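Local coordinates for DUF5618 domain-containing protein (Dyadobacter fermentans, PDB 3MFN) that is of unknown function, a DUF5618 family member that folds into a mostly helical bundle and is found as an assembly of two copies, at residues A[33-38]-A[147-152]; A[43-48]-A[137-142]; A[79-84]-A[100-105]; A[110-115]-A[143-148]. All blocks are in the same frame, centred on the assembly; numbering follows the deposited sequence.

Contact 1 of 4, residues A[33-38]-A[147-152]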
loop_
_atom_site.group_PDB
_atom_site.type_symbol
_atom_site.label_atom_id
_atom_site.label_comp_id
_atom_site.label_asym_id
_atom_site.label_seq_id
_atom_site.Cartn_x
_atom_site.Cartn_y
_atom_site.Cartn_z
ATOM N N GLU A 33 12.342 26.615 6.976
ATOM C CA GLU A 33 13.163 25.667 6.237
ATOM C C GLU A 33 13.103 24.248 6.912
ATOM O O GLU A 33 13.906 23.338 6.604
ATOM C CB GLU A 33 14.573 26.132 6.263
ATOM C CG GLU A 33 15.149 26.229 7.650
ATOM C CD GLU A 33 15.927 27.526 7.803
ATOM O OE1 GLU A 33 15.415 28.496 8.456
ATOM O OE2 GLU A 33 17.022 27.564 7.194
ATOM N N ALA A 34 12.205 24.108 7.879
ATOM C CA ALA A 34 11.595 22.824 8.190
ATOM C C ALA A 34 11.088 22.145 6.912
ATOM O O ALA A 34 11.268 20.948 6.743
ATOM C CB ALA A 34 10.437 23.021 9.156
ATOM N N VAL A 35 10.443 22.899 6.022
ATOM C CA VAL A 35 9.960 22.352 4.739
ATOM C C VAL A 35 11.103 21.810 3.853
ATOM O O VAL A 35 11.004 20.725 3.237
ATOM C CB VAL A 35 9.148 23.428 3.987
ATOM C CG1 VAL A 35 8.957 23.083 2.545
ATOM C CG2 VAL A 35 7.808 23.613 4.653
ATOM N N ILE A 36 12.213 22.545 3.817
ATOM C CA ILE A 36 13.367 22.122 3.040
ATOM C C ILE A 36 13.973 20.838 3.578
ATOM O O ILE A 36 14.290 19.920 2.818
ATOM C CB ILE A 36 14.383 23.228 3.009
ATOM C CG1 ILE A 36 13.894 24.291 2.002
ATOM C CG2 ILE A 36 15.795 22.713 2.648
ATOM C CD1 ILE A 36 12.612 25.057 2.399
ATOM N N GLU A 37 14.148 20.781 4.883
ATOM C CA GLU A 37 14.706 19.605 5.524
ATOM C C GLU A 37 13.790 18.339 5.279
ATOM O O GLU A 37 14.317 17.274 4.952
ATOM C CB GLU A 37 14.984 19.907 7.002
ATOM C CG GLU A 37 15.361 18.729 7.897
ATOM C CD GLU A 37 16.849 18.321 7.801
ATOM O OE1 GLU A 37 17.518 18.666 6.810
ATOM O OE2 GLU A 37 17.329 17.624 8.724
ATOM N N ALA A 38 12.460 18.507 5.343
ATOM C CA ALA A 38 11.498 17.471 4.995
ATOM C C ALA A 38 11.742 16.921 3.606
ATOM O O ALA A 38 11.767 15.693 3.411
ATOM C CB ALA A 38 10.065 17.984 5.129
ATOM N N ASP A 147 3.933 20.033 0.923
ATOM C CA ASP A 147 3.519 21.280 0.283
ATOM C C ASP A 147 2.362 21.902 1.037
ATOM O O ASP A 147 2.282 23.120 1.154
ATOM C CB ASP A 147 3.056 21.059 -1.157
ATOM C CG ASP A 147 4.174 20.652 -2.097
ATOM O OD1 ASP A 147 5.402 20.685 -1.751
ATOM O OD2 ASP A 147 3.800 20.278 -3.231
ATOM N N TRP A 148 1.458 21.080 1.554
ATOM C CA TRP A 148 0.347 21.612 2.341
ATOM C C TRP A 148 0.882 22.402 3.555
ATOM O O TRP A 148 0.442 23.532 3.838
ATOM C CB TRP A 148 -0.561 20.459 2.787
ATOM C CG TRP A 148 -1.684 20.879 3.655
ATOM C CD1 TRP A 148 -2.901 21.349 3.251
ATOM C CD2 TRP A 148 -1.732 20.836 5.089
ATOM N NE1 TRP A 148 -3.708 21.587 4.349
ATOM C CE2 TRP A 148 -3.015 21.276 5.482
ATOM C CE3 TRP A 148 -0.833 20.415 6.083
ATOM C CZ2 TRP A 148 -3.398 21.377 6.820
ATOM C CZ3 TRP A 148 -1.224 20.510 7.428
ATOM C CH2 TRP A 148 -2.500 20.998 7.775
ATOM N N VAL A 149 1.839 21.823 4.262
ATOM C CA VAL A 149 2.530 22.500 5.371
ATOM C C VAL A 149 3.173 23.805 4.932
ATOM O O VAL A 149 2.865 24.866 5.491
ATOM C CB VAL A 149 3.587 21.583 6.028
ATOM C CG1 VAL A 149 4.482 22.355 6.976
ATOM C CG2 VAL A 149 2.876 20.401 6.777
ATOM N N GLU A 150 4.033 23.754 3.909
ATOM C CA GLU A 150 4.687 24.962 3.400
ATOM C C GLU A 150 3.636 26.055 3.188
ATOM O O GLU A 150 3.776 27.186 3.638
ATOM C CB GLU A 150 5.407 24.691 2.070
ATOM C CG GLU A 150 6.202 25.927 1.558
ATOM C CD GLU A 150 6.861 25.756 0.183
ATOM O OE1 GLU A 150 6.333 24.995 -0.632
ATOM O OE2 GLU A 150 7.893 26.437 -0.090
ATOM N N ARG A 151 2.576 25.662 2.506
ATOM C CA ARG A 151 1.539 26.544 2.066
ATOM C C ARG A 151 0.631 27.070 3.177
ATOM O O ARG A 151 0.018 28.111 2.983
ATOM C CB ARG A 151 0.717 25.781 1.055
ATOM C CG ARG A 151 -0.318 26.575 0.345
ATOM C CD ARG A 151 -0.864 25.718 -0.785
ATOM N NE ARG A 151 -1.941 24.866 -0.291
ATOM C CZ ARG A 151 -2.011 23.539 -0.395
ATOM N NH1 ARG A 151 -3.089 22.933 0.099
ATOM N NH2 ARG A 151 -1.061 22.826 -1.002
ATOM N N ARG A 152 0.531 26.369 4.314
ATOM C CA ARG A 152 -0.191 26.873 5.487
ATOM C C ARG A 152 0.675 27.870 6.249
ATOM O O ARG A 152 0.217 28.954 6.626
ATOM C CB ARG A 152 -0.611 25.729 6.425
ATOM C CG ARG A 152 -1.600 24.741 5.801
ATOM C CD ARG A 152 -3.002 25.329 5.637
ATOM N NE ARG A 152 -3.775 25.131 6.848
ATOM C CZ ARG A 152 -5.069 25.391 6.988
ATOM N NH1 ARG A 152 -5.800 25.897 5.995
ATOM N NH2 ARG A 152 -5.627 25.149 8.157
#
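Val35 sets both of its methyl groups against Glu150, and the two side chains cross at about a right angle. The tight part lies close to the backbone. With CG1 anti to its own backbone N (chi1 164°), Val35 places CG2 beside that N and drives it onto the second helix, where Val35 CG2 lies 3.6 Å from Glu150 CA and 3.7 Å from Glu150 CB. The helices run close here, the CA atoms of Val35 and Glu150 being 6.0 Å apart. On the buried side, Val149 adds a lighter touch, its CG1 4.2 Å from Val35 CG2.

Helix 34-52, of which Glu33 is the N-cap, and helix 132-153 run in roughly opposite directions here, so the contact joins the start of the first long helix of the bundle to the end of the last. Ile146, one turn back along helix 132-153, also packs on Val35, while Val149 reaches on to Leu81 of helix 63-85. Cutting Val35 back to an alanine would probably open a gap beside Glu150 CA and take away the methyls that its CB and CG lie against.

The other side is looser. The Glu150 chain is extended, its CG anti to the backbone N, and passes Val35 CG1 at CB (3.9 Å from Glu150 CB to Val35 CG1) and again at the base of its carboxylate, Glu150 CD being 4.1 Å from Val35 CG1. Glu150 is partly exposed, and its side chain also touches Gln32.

Contact 2 of 4, residues A[43-48]-A[137-142]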
loop_
_atom_site.group_PDB
_atom_site.type_symbol
_atom_site.label_atom_id
_atom_site.label_comp_id
_atom_site.label_asym_id
_atom_site.label_seq_id
_atom_site.Cartn_x
_atom_site.Cartn_y
_atom_site.Cartn_z
ATOM N N ASN A 43 13.962 13.134 -0.627
ATOM C CA ASN A 43 14.903 12.893 -1.706
ATOM C C ASN A 43 16.004 11.963 -1.346
ATOM O O ASN A 43 16.453 11.139 -2.202
ATOM C CB ASN A 43 15.446 14.221 -2.251
ATOM C CG ASN A 43 14.337 15.003 -2.995
ATOM O OD1 ASN A 43 13.534 14.383 -3.724
ATOM N ND2 ASN A 43 14.265 16.314 -2.795
ATOM N N ASN A 44 16.430 12.010 -0.086
ATOM C CA ASN A 44 17.378 10.993 0.377
ATOM C C ASN A 44 16.772 9.632 0.217
ATOM O O ASN A 44 17.425 8.726 -0.232
ATOM C CB ASN A 44 17.777 11.174 1.856
ATOM C CG ASN A 44 18.835 12.235 2.076
ATOM O OD1 ASN A 44 19.294 12.385 3.195
ATOM N ND2 ASN A 44 19.234 12.951 1.050
ATOM N N ALA A 45 15.512 9.486 0.633
ATOM C CA ALA A 45 14.784 8.245 0.496
ATOM C C ALA A 45 14.721 7.750 -0.957
ATOM O O ALA A 45 14.912 6.565 -1.235
ATOM C CB ALA A 45 13.347 8.352 1.084
ATOM N N LYS A 46 14.458 8.645 -1.899
ATOM C CA LYS A 46 14.449 8.239 -3.324
ATOM C C LYS A 46 15.850 7.815 -3.761
ATOM O O LYS A 46 16.012 6.837 -4.510
ATOM C CB LYS A 46 13.954 9.400 -4.171
ATOM C CG LYS A 46 12.481 9.735 -3.918
ATOM C CD LYS A 46 12.059 10.953 -4.759
ATOM C CE LYS A 46 10.518 11.172 -4.653
ATOM N NZ LYS A 46 10.125 12.524 -5.213
ATOM N N ASP A 47 16.883 8.510 -3.271
ATOM C CA ASP A 47 18.247 8.153 -3.658
ATOM C C ASP A 47 18.631 6.785 -3.135
ATOM O O ASP A 47 19.335 6.030 -3.818
ATOM C CB ASP A 47 19.278 9.165 -3.182
ATOM C CG ASP A 47 19.215 10.492 -3.947
ATOM O OD1 ASP A 47 18.675 10.546 -5.071
ATOM O OD2 ASP A 47 19.802 11.465 -3.435
ATOM N N ILE A 48 18.218 6.482 -1.912
ATOM C CA ILE A 48 18.519 5.183 -1.336
ATOM C C ILE A 48 17.876 4.089 -2.211
ATOM O O ILE A 48 18.480 3.060 -2.492
ATOM C CB ILE A 48 17.945 5.086 0.166
ATOM C CG1 ILE A 48 18.731 5.978 1.142
ATOM C CG2 ILE A 48 17.930 3.569 0.662
ATOM C CD1 ILE A 48 17.969 6.170 2.438
ATOM N N LEU A 137 3.581 6.515 -5.932
ATOM C CA LEU A 137 2.377 7.182 -5.445
ATOM C C LEU A 137 2.529 7.567 -3.977
ATOM O O LEU A 137 2.091 8.628 -3.527
ATOM C CB LEU A 137 1.151 6.278 -5.601
ATOM C CG LEU A 137 0.759 5.763 -6.982
ATOM C CD1 LEU A 137 -0.520 4.857 -6.885
ATOM C CD2 LEU A 137 0.521 6.868 -8.011
ATOM N N GLY A 138 3.118 6.695 -3.194
ATOM C CA GLY A 138 3.308 7.000 -1.780
ATOM C C GLY A 138 4.122 8.281 -1.607
ATOM O O GLY A 138 3.789 9.165 -0.776
ATOM N N PHE A 139 5.212 8.361 -2.372
ATOM C CA PHE A 139 6.045 9.561 -2.401
ATOM C C PHE A 139 5.341 10.794 -2.922
ATOM O O PHE A 139 5.577 11.862 -2.382
ATOM C CB PHE A 139 7.315 9.315 -3.215
ATOM C CG PHE A 139 8.292 8.395 -2.563
ATOM C CD1 PHE A 139 8.171 8.008 -1.250
ATOM C CD2 PHE A 139 9.371 7.944 -3.255
ATOM C CE1 PHE A 139 9.147 7.212 -0.645
ATOM C CE2 PHE A 139 10.350 7.146 -2.636
ATOM C CZ PHE A 139 10.253 6.833 -1.340
ATOM N N GLN A 140 4.447 10.675 -3.915
ATOM C CA GLN A 140 3.625 11.816 -4.345
ATOM C C GLN A 140 2.734 12.295 -3.207
ATOM O O GLN A 140 2.579 13.469 -3.025
ATOM C CB GLN A 140 2.739 11.497 -5.578
ATOM C CG GLN A 140 3.519 11.345 -6.934
ATOM C CD GLN A 140 2.843 10.404 -7.948
ATOM O OE1 GLN A 140 3.522 9.703 -8.712
ATOM N NE2 GLN A 140 1.527 10.398 -7.967
ATOM N N ARG A 141 2.148 11.362 -2.444
ATOM C CA ARG A 141 1.251 11.720 -1.312
ATOM C C ARG A 141 2.042 12.487 -0.239
ATOM O O ARG A 141 1.571 13.500 0.284
ATOM C CB ARG A 141 0.609 10.500 -0.684
ATOM C CG ARG A 141 -0.188 9.650 -1.641
ATOM C CD ARG A 141 -1.466 10.274 -2.069
ATOM N NE ARG A 141 -2.135 9.351 -2.977
ATOM C CZ ARG A 141 -2.056 9.413 -4.305
ATOM N NH1 ARG A 141 -1.296 10.327 -4.906
ATOM N NH2 ARG A 141 -2.705 8.534 -5.039
ATOM N N ALA A 142 3.258 12.034 0.014
ATOM C CA ALA A 142 4.208 12.654 0.946
ATOM C C ALA A 142 4.547 14.081 0.507
ATOM O O ALA A 142 4.505 14.965 1.323
ATOM C CB ALA A 142 5.458 11.850 1.026
#
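The packing of Ala45 and Lys46 on the Phe139 ring is an apolar helix-to-helix contact between the middle of helix 34-52 and the early part of helix 132-153, its centre about 8 Å from the centre of the chain. The helices stand well apart, Lys46 CA and Phe139 CA being 8.6 Å from each other, and the aromatic ring spans the distance. Lys46 does most of the touching with its methylenes. Its extended chain and the phenylalanine slide past each other in opposite directions: Lys46 CG lies 3.6 Å from Phe139 CE2, and further out Lys46 CE comes within 3.7 Å of Phe139 CD2, back toward the root of the ring. Ala45 meets the far end, with its CB 4.2 Å from Phe139 CZ. Both approach the ring obliquely.

Phe139 CG is anti to its carbonyl carbon (chi1 -70°), which sends the ring across to helix 34-52, where Leu42 and Leu49 also receive it; Ala73 of helix 63-85 and Leu120 of helix 107-126 also touch it. A serine at Phe139 would probably leave a gap among these helices and deprive the Lys46 methylenes of their support.

The chemistry is that of a boundary: the buried ring meets a methyl group on one neighbour and the hydrocarbon part of an exposed lysine on the next, so Lys46 contributes to the apolar packing through its carbons.

Contact 3 of 4, residues A[79-84]-A[100-105]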
loop_
_atom_site.group_PDB
_atom_site.type_symbol
_atom_site.label_atom_id
_atom_site.label_comp_id
_atom_site.label_asym_id
_atom_site.label_seq_id
_atom_site.Cartn_x
_atom_site.Cartn_y
_atom_site.Cartn_z
ATOM N N PHE A 79 8.558 15.385 10.105
ATOM C CA PHE A 79 9.344 16.563 10.373
ATOM C C PHE A 79 8.602 17.865 9.977
ATOM O O PHE A 79 8.463 18.800 10.797
ATOM C CB PHE A 79 10.702 16.428 9.687
ATOM C CG PHE A 79 11.720 17.418 10.177
ATOM C CD1 PHE A 79 11.738 18.713 9.684
ATOM C CD2 PHE A 79 12.650 17.051 11.137
ATOM C CE1 PHE A 79 12.676 19.638 10.155
ATOM C CE2 PHE A 79 13.606 17.951 11.607
ATOM C CZ PHE A 79 13.603 19.268 11.132
ATOM N N ALA A 80 8.050 17.906 8.764
ATOM C CA ALA A 80 7.214 19.025 8.355
ATOM C C ALA A 80 6.028 19.165 9.301
ATOM O O ALA A 80 5.781 20.255 9.783
ATOM C CB ALA A 80 6.734 18.884 6.876
ATOM N N LEU A 81 5.319 18.067 9.594
ATOM C CA LEU A 81 4.168 18.131 10.498
ATOM C C LEU A 81 4.497 18.601 11.919
ATOM O O LEU A 81 3.745 19.396 12.502
ATOM C CB LEU A 81 3.374 16.815 10.518
ATOM C CG LEU A 81 2.726 16.400 9.161
ATOM C CD1 LEU A 81 2.080 15.036 9.224
ATOM C CD2 LEU A 81 1.687 17.434 8.677
ATOM N N ASP A 82 5.614 18.143 12.464
ATOM C CA ASP A 82 6.016 18.484 13.825
ATOM C C ASP A 82 6.306 19.959 13.911
ATOM O O ASP A 82 6.023 20.602 14.939
ATOM C CB ASP A 82 7.276 17.720 14.236
ATOM C CG ASP A 82 6.988 16.270 14.540
ATOM O OD1 ASP A 82 5.827 15.987 14.820
ATOM O OD2 ASP A 82 7.902 15.415 14.485
ATOM N N HIS A 83 6.881 20.492 12.836
ATOM C CA HIS A 83 7.196 21.893 12.802
ATOM C C HIS A 83 5.931 22.730 12.703
ATOM O O HIS A 83 5.855 23.752 13.302
ATOM C CB HIS A 83 8.178 22.300 11.690
ATOM C CG HIS A 83 8.564 23.750 11.766
ATOM N ND1 HIS A 83 9.675 24.192 12.452
ATOM C CD2 HIS A 83 7.961 24.861 11.278
ATOM C CE1 HIS A 83 9.742 25.510 12.385
ATOM N NE2 HIS A 83 8.720 25.940 11.666
ATOM N N TYR A 84 4.912 22.268 11.982
ATOM C CA TYR A 84 3.667 23.040 11.848
ATOM C C TYR A 84 2.773 22.983 13.115
ATOM O O TYR A 84 2.205 23.999 13.546
ATOM C CB TYR A 84 2.885 22.539 10.630
ATOM C CG TYR A 84 1.580 23.267 10.359
ATOM C CD1 TYR A 84 1.558 24.634 10.211
ATOM C CD2 TYR A 84 0.381 22.583 10.215
ATOM C CE1 TYR A 84 0.332 25.340 9.960
ATOM C CE2 TYR A 84 -0.838 23.267 9.961
ATOM C CZ TYR A 84 -0.845 24.641 9.842
ATOM O OH TYR A 84 -2.013 25.319 9.595
ATOM N N SER A 100 -5.500 13.270 14.428
ATOM C CA SER A 100 -6.506 14.103 15.086
ATOM C C SER A 100 -6.170 15.587 14.812
ATOM O O SER A 100 -7.079 16.373 14.548
ATOM C CB SER A 100 -6.637 13.728 16.568
ATOM O OG SER A 100 -5.650 14.348 17.353
ATOM N N ASN A 101 -4.870 15.946 14.729
ATOM C CA ASN A 101 -4.492 17.308 14.315
ATOM C C ASN A 101 -4.915 17.626 12.867
ATOM O O ASN A 101 -5.370 18.733 12.569
ATOM C CB ASN A 101 -2.986 17.615 14.548
ATOM C CG ASN A 101 -2.701 18.137 15.944
ATOM O OD1 ASN A 101 -3.203 19.178 16.328
ATOM N ND2 ASN A 101 -1.928 17.425 16.705
ATOM N N LEU A 102 -4.823 16.644 11.976
ATOM C CA LEU A 102 -5.205 16.852 10.599
ATOM C C LEU A 102 -6.718 16.788 10.398
ATOM O O LEU A 102 -7.238 17.379 9.463
ATOM C CB LEU A 102 -4.516 15.839 9.684
ATOM C CG LEU A 102 -2.992 15.988 9.496
ATOM C CD1 LEU A 102 -2.416 14.717 8.888
ATOM C CD2 LEU A 102 -2.701 17.243 8.635
ATOM N N ALA A 103 -7.432 16.074 11.253
ATOM C CA ALA A 103 -8.857 15.991 11.090
ATOM C C ALA A 103 -9.478 17.385 11.332
ATOM O O ALA A 103 -10.373 17.784 10.602
ATOM C CB ALA A 103 -9.435 14.938 11.982
ATOM N N GLN A 104 -8.938 18.130 12.300
ATOM C CA GLN A 104 -9.466 19.462 12.641
ATOM C C GLN A 104 -9.202 20.475 11.517
ATOM O O GLN A 104 -9.749 21.565 11.517
ATOM C CB GLN A 104 -8.873 19.957 13.973
ATOM C CG GLN A 104 -7.376 20.281 13.914
ATOM C CD GLN A 104 -6.673 20.339 15.279
ATOM O OE1 GLN A 104 -7.317 20.246 16.339
ATOM N NE2 GLN A 104 -5.335 20.518 15.251
ATOM N N GLN A 105 -8.380 20.090 10.544
ATOM C CA GLN A 105 -7.935 21.002 9.509
ATOM C C GLN A 105 -8.521 20.762 8.124
ATOM O O GLN A 105 -8.806 21.743 7.453
ATOM C CB GLN A 105 -6.413 20.973 9.398
ATOM C CG GLN A 105 -5.800 22.360 9.410
ATOM C CD GLN A 105 -5.112 22.692 10.718
ATOM O OE1 GLN A 105 -4.240 23.570 10.767
ATOM N NE2 GLN A 105 -5.480 21.988 11.779
#
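Tyr84 and Gln105 reach toward each other from opposite directions and meet through their oxygens, the phenol donating from Tyr84 OH to Gln105 OE1 over 3.1 Å. The donor lies in the carbonyl plane of the amide, with a C=O...donor angle of 154°. The acceptor in turn sits at the edge of the tyrosine ring and near its plane, 3.5 Å from Gln105 OE1 to Tyr84 CE2, although ring and amide planes are turned 68° apart. Tyr84 gets there with CG anti to its backbone N (chi1 -179°), which carries the ring away from its helix; the glutamine chain, by contrast, is bent at chi2 and folds its amide over toward the phenol.

Arg152 of helix 132-153 donates from NE to Tyr84 OH and, weakly, from NH2 to Gln105 OE1 in the conformer given, which is one of two, so that the phenol oxygen may both receive and give a bond. Trp148 also lies against the pair, with its ring nearly perpendicular to that of Tyr84.

Beside this polar patch the buried part is a meeting of two leucines by their branch ends, Leu81 CD2 and Leu102 CD2 at 4.4 Å. It is a light touch in itself, but Phe113 of helix 107-126 packs on both leucines and draws them into one apolar cluster.

Together these groups attach the short helix 95-103, and the turn that follows it, to the C-terminal part of helix 63-85: packing of a connecting helix across one end of an antiparallel helical bundle.

Contact 4 of 4, residues A[110-115]-A[143-148]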
loop_
_atom_site.group_PDB
_atom_site.type_symbol
_atom_site.label_atom_id
_atom_site.label_comp_id
_atom_site.label_asym_id
_atom_site.label_seq_id
_atom_site.Cartn_x
_atom_site.Cartn_y
_atom_site.Cartn_z
ATOM N N LEU A 110 -6.097 14.704 5.574
ATOM C CA LEU A 110 -6.173 13.559 6.470
ATOM C C LEU A 110 -6.020 12.258 5.701
ATOM O O LEU A 110 -5.110 11.463 6.007
ATOM C CB LEU A 110 -7.465 13.534 7.282
ATOM C CG LEU A 110 -7.740 12.307 8.183
ATOM C CD1 LEU A 110 -6.636 12.126 9.192
ATOM C CD2 LEU A 110 -9.197 12.413 8.939
ATOM N N ASN A 111 -6.857 12.047 4.692
ATOM C CA ASN A 111 -6.828 10.801 3.941
ATOM C C ASN A 111 -5.475 10.631 3.277
ATOM O O ASN A 111 -4.942 9.538 3.262
ATOM C CB ASN A 111 -7.928 10.739 2.872
ATOM C CG ASN A 111 -9.320 10.573 3.460
ATOM O OD1 ASN A 111 -9.478 10.111 4.562
ATOM N ND2 ASN A 111 -10.320 10.975 2.716
ATOM N N THR A 112 -4.930 11.725 2.732
ATOM C CA THR A 112 -3.626 11.701 2.117
ATOM C C THR A 112 -2.556 11.226 3.118
ATOM O O THR A 112 -1.693 10.392 2.772
ATOM C CB THR A 112 -3.250 13.105 1.505
ATOM O OG1 THR A 112 -4.215 13.469 0.522
ATOM C CG2 THR A 112 -1.839 13.149 0.872
ATOM N N PHE A 113 -2.580 11.775 4.335
ATOM C CA PHE A 113 -1.616 11.376 5.328
ATOM C C PHE A 113 -1.794 9.904 5.712
ATOM O O PHE A 113 -0.785 9.190 5.954
ATOM C CB PHE A 113 -1.735 12.271 6.622
ATOM C CG PHE A 113 -0.883 11.798 7.735
ATOM C CD1 PHE A 113 0.499 11.981 7.685
ATOM C CD2 PHE A 113 -1.407 11.080 8.765
ATOM C CE1 PHE A 113 1.283 11.517 8.674
ATOM C CE2 PHE A 113 -0.604 10.604 9.759
ATOM C CZ PHE A 113 0.731 10.805 9.715
ATOM N N VAL A 114 -3.033 9.429 5.798
ATOM C CA VAL A 114 -3.260 8.027 6.220
ATOM C C VAL A 114 -2.618 7.069 5.185
ATOM O O VAL A 114 -2.004 6.017 5.537
ATOM C CB VAL A 114 -4.782 7.723 6.443
ATOM C CG1 VAL A 114 -5.028 6.182 6.749
ATOM C CG2 VAL A 114 -5.318 8.557 7.631
ATOM N N SER A 115 -2.745 7.444 3.926
ATOM C CA SER A 115 -2.172 6.707 2.842
ATOM C C SER A 115 -0.648 6.743 2.926
ATOM O O SER A 115 -0.015 5.701 2.784
ATOM C CB SER A 115 -2.689 7.254 1.510
ATOM O OG SER A 115 -2.482 6.343 0.472
ATOM N N GLU A 143 4.861 14.326 -0.771
ATOM C CA GLU A 143 5.123 15.682 -1.223
ATOM C C GLU A 143 3.873 16.557 -1.116
ATOM O O GLU A 143 3.958 17.741 -0.868
ATOM C CB GLU A 143 5.662 15.690 -2.663
ATOM C CG GLU A 143 6.035 17.067 -3.175
ATOM C CD GLU A 143 7.430 17.545 -2.700
ATOM O OE1 GLU A 143 8.176 16.766 -2.054
ATOM O OE2 GLU A 143 7.805 18.692 -3.039
ATOM N N ILE A 144 2.693 15.956 -1.285
ATOM C CA ILE A 144 1.448 16.677 -1.097
ATOM C C ILE A 144 1.325 17.210 0.307
ATOM O O ILE A 144 0.932 18.366 0.524
ATOM C CB ILE A 144 0.190 15.842 -1.463
ATOM C CG1 ILE A 144 0.020 15.742 -2.982
ATOM C CG2 ILE A 144 -1.070 16.508 -0.908
ATOM C CD1 ILE A 144 -1.091 14.691 -3.418
ATOM N N ILE A 145 1.684 16.387 1.268
ATOM C CA ILE A 145 1.592 16.784 2.669
ATOM C C ILE A 145 2.637 17.846 2.989
ATOM O O ILE A 145 2.369 18.800 3.714
ATOM C CB ILE A 145 1.818 15.589 3.653
ATOM C CG1 ILE A 145 0.728 14.528 3.501
ATOM C CG2 ILE A 145 1.843 16.114 5.083
ATOM C CD1 ILE A 145 -0.709 15.075 3.765
ATOM N N ILE A 146 3.843 17.695 2.455
ATOM C CA ILE A 146 4.879 18.695 2.748
ATOM C C ILE A 146 4.490 20.040 2.129
ATOM O O ILE A 146 4.670 21.072 2.767
ATOM C CB ILE A 146 6.255 18.249 2.298
ATOM C CG1 ILE A 146 6.677 17.036 3.130
ATOM C CG2 ILE A 146 7.212 19.455 2.415
ATOM C CD1 ILE A 146 7.848 16.207 2.646
ATOM N N ASP A 147 3.933 20.033 0.923
ATOM C CA ASP A 147 3.519 21.280 0.283
ATOM C C ASP A 147 2.362 21.902 1.037
ATOM O O ASP A 147 2.282 23.120 1.154
ATOM C CB ASP A 147 3.056 21.059 -1.157
ATOM C CG ASP A 147 4.174 20.652 -2.097
ATOM O OD1 ASP A 147 5.402 20.685 -1.751
ATOM O OD2 ASP A 147 3.800 20.278 -3.231
ATOM N N TRP A 148 1.458 21.080 1.554
ATOM C CA TRP A 148 0.347 21.612 2.341
ATOM C C TRP A 148 0.882 22.402 3.555
ATOM O O TRP A 148 0.442 23.532 3.838
ATOM C CB TRP A 148 -0.561 20.459 2.787
ATOM C CG TRP A 148 -1.684 20.879 3.655
ATOM C CD1 TRP A 148 -2.901 21.349 3.251
ATOM C CD2 TRP A 148 -1.732 20.836 5.089
ATOM N NE1 TRP A 148 -3.708 21.587 4.349
ATOM C CE2 TRP A 148 -3.015 21.276 5.482
ATOM C CE3 TRP A 148 -0.833 20.415 6.083
ATOM C CZ2 TRP A 148 -3.398 21.377 6.820
ATOM C CZ3 TRP A 148 -1.224 20.510 7.428
ATOM C CH2 TRP A 148 -2.500 20.998 7.775
#
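Two torsions bring Ile145 and Thr112 together. In Thr112, chi1 of -60° puts CG2 anti to the backbone N and leaves it as the group facing helix 132-153, while OG1 turns back to a hydrogen bond with Lys108 O in its own helix. In Ile145, a chi2 of -59° bends the chain so that CD1 folds against that methyl, Ile145 CD1 to Thr112 CG2 being 3.7 Å. The two side chains slide past each other in opposite directions.

Ile145 CD1 also lies 3.8 Å from Phe113 N and 4.1 Å from Phe113 CB, so a single methyl rests on the backbone between two consecutive residues. Phe113 meets it only at the base of its side chain; its ring belongs to the packing with Tyr74 and Leu81 of helix 63-85, and the Phe113 side chain is about 5 Å from a bound acetate that probably came from the crystallisation liquor. At the other flank, Ile144 crosses Thr112 at about a right angle, with 3.9 Å between Ile144 CG2 and Thr112 CG2.

Phe59 of the second subunit packs on Thr112, placing this pair close to the dimer interface. The local axes approach to 9.8 Å with a crossing angle of -135°, an inclined antiparallel pairing of the last two long helices, 107-126 and 132-153, in an up-and-down four-helix bundle.

Helix 132-153 takes part in contacts 1, 2 and 4, meeting helix 34-52 near one end in contact 1 and nearer the middle in contact 2, and helix 107-126 in contact 4. Contact 4 is the most thoroughly apolar and mostly buried, with Ile144 at its rim; contacts 1 and 2 are also buried but each has a charged residue at its margin that packs by its carbons. Contact 3, partly buried and between two other helices, alone has a hydrogen bond between its segments. It touches contact 1 through Trp148 and Ala34, and through Arg152 in the conformer given, and contact 4 through Phe113 and Trp148. Contacts 2 and 4 both have residues touching the second subunit.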